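Local atomic coordinates of putative extracellular solute-binding protein (Bordetella bronchiseptica, PDB entry 4P56), a protein that probably serves as the periplasmic solute-binding component of a TRAP transport system, and binds mandelate. Residues S33-P36 / P37-V41. Sequence-based numbering, arbitrary orientation.
Sequences SWLP and PTHAV
Leu35 and His39 meet in a local contact round a type I beta turn, Pro36 to His39, that leads from the loop after strand 28-31 into helix 40-56. The exposed Pro36-Pro37 pair starts the turn, which is closed by a hydrogen bond from His39 N to Pro36 O at 3.0 Å. Just before the turn, Ser33 OG donates to Leu35 O at 2.8 Å, a bond that spans two residues.

Leu35 sends CD1 over one face of the His39 imidazole in a CH-pi contact, 4.0 Å from the ring centroid and displaced toward ND1, which it approaches to 3.7 Å. The same methyl touches Val41 CG2 at 3.8 Å, the two side chains crossing at about a right angle. His39 is the N-cap of the helix: CG stands anti to the backbone N (chi1 -167°), beside the carbonyl carbon, which swings the ring toward the first turn of the helix, where ND1 accepts from Val41 N at 3.1 Å, with an N-H...N angle of 154° and the donor tilted 24° from the ring plane. NE2 is hydrogen-bonded to Glu212, and Trp274 meets the ring too. Trp34 and His39 both touch the bound (R)-mandelic acid. Because ND1 accepts a backbone N-H, NE2 probably carries the proton toward Glu212; capping and Glu212 together fix the ring's rotation, presenting a pocket imidazole in one set orientation beside the ligand.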
loop_
_atom_site.group_PDB
_atom_site.type_symbol
_atom_site.label_atom_id
_atom_site.label_comp_id
_atom_site.label_asym_id
_atom_site.label_seq_id
_atom_site.Cartn_x
_atom_site.Cartn_y
_atom_site.Cartn_z
ATOM N N SER A 33 0.508 15.485 2.153
ATOM C CA SER A 33 -0.022 14.196 2.587
ATOM C C SER A 33 -1.552 14.159 2.596
ATOM O O SER A 33 -2.205 15.119 3.041
ATOM C CB SER A 33 0.463 13.911 3.996
ATOM O OG SER A 33 -0.258 12.825 4.523
ATOM N N TRP A 34 -2.118 13.061 2.115
ATOM C CA TRP A 34 -3.568 12.889 2.119
ATOM C C TRP A 34 -3.989 12.005 3.299
ATOM O O TRP A 34 -5.148 11.631 3.416
ATOM C CB TRP A 34 -4.065 12.322 0.786
ATOM C CG TRP A 34 -3.243 11.191 0.180
ATOM C CD1 TRP A 34 -2.158 11.320 -0.633
ATOM C CD2 TRP A 34 -3.439 9.771 0.350
ATOM N NE1 TRP A 34 -1.676 10.088 -0.994
ATOM C CE2 TRP A 34 -2.450 9.120 -0.403
ATOM C CE3 TRP A 34 -4.357 8.999 1.069
ATOM C CZ2 TRP A 34 -2.336 7.721 -0.459
ATOM C CZ3 TRP A 34 -4.249 7.613 1.012
ATOM C CH2 TRP A 34 -3.245 6.991 0.264
ATOM N N LEU A 35 -3.022 11.689 4.170
ATOM C CA LEU A 35 -3.283 11.007 5.445
ATOM C C LEU A 35 -3.062 11.951 6.625
ATOM O O LEU A 35 -2.267 12.870 6.531
ATOM C CB LEU A 35 -2.353 9.820 5.590
ATOM C CG LEU A 35 -2.615 8.697 4.579
ATOM C CD1 LEU A 35 -1.558 7.581 4.692
ATOM C CD2 LEU A 35 -4.029 8.132 4.789
ATOM N N PRO A 36 -3.747 11.705 7.745
ATOM C CA PRO A 36 -3.527 12.518 8.943
ATOM C C PRO A 36 -2.059 12.482 9.331
ATOM O O PRO A 36 -1.402 11.467 9.079
ATOM C CB PRO A 36 -4.343 11.795 10.017
ATOM C CG PRO A 36 -5.271 10.941 9.309
ATOM C CD PRO A 36 -4.657 10.578 8.005
ATOM N N PRO A 37 -1.558 13.549 9.962
ATOM C CA PRO A 37 -0.134 13.617 10.324
ATOM C C PRO A 37 0.252 12.594 11.388
ATOM O O PRO A 37 1.434 12.274 11.527
ATOM C CB PRO A 37 0.040 15.038 10.891
ATOM C CG PRO A 37 -1.234 15.758 10.684
ATOM C CD PRO A 37 -2.307 14.739 10.399
ATOM N N THR A 38 -0.733 12.086 12.120
ATOM C CA THR A 38 -0.488 11.064 13.135
ATOM C C THR A 38 -0.380 9.641 12.521
ATOM O O THR A 38 0.075 8.704 13.178
ATOM C CB THR A 38 -1.614 11.104 14.178
ATOM O OG1 THR A 38 -2.870 11.215 13.502
ATOM C CG2 THR A 38 -1.456 12.320 15.080
ATOM N N HIS A 39 -0.788 9.475 11.263
ATOM C CA HIS A 39 -0.712 8.157 10.620
ATOM C C HIS A 39 0.723 7.638 10.503
ATOM O O HIS A 39 1.666 8.413 10.350
ATOM C CB HIS A 39 -1.361 8.170 9.232
ATOM C CG HIS A 39 -1.595 6.799 8.672
ATOM N ND1 HIS A 39 -0.649 6.131 7.932
ATOM C CD2 HIS A 39 -2.648 5.957 8.780
ATOM C CE1 HIS A 39 -1.124 4.952 7.571
ATOM N NE2 HIS A 39 -2.337 4.819 8.077
ATOM N N ALA A 40 0.889 6.326 10.572
ATOM C CA ALA A 40 2.214 5.717 10.444
ATOM C C ALA A 40 3.053 6.290 9.290
ATOM O O ALA A 40 4.244 6.588 9.444
ATOM C CB ALA A 40 2.075 4.257 10.241
ATOM N N VAL A 41 2.459 6.306 8.113
ATOM C CA VAL A 41 3.100 6.829 6.922
ATOM C C VAL A 41 3.716 8.211 7.121
ATOM O O VAL A 41 4.792 8.493 6.595
ATOM C CB VAL A 41 2.117 6.912 5.758
ATOM C CG1 VAL A 41 2.807 7.533 4.552
ATOM C CG2 VAL A 41 1.605 5.526 5.403
#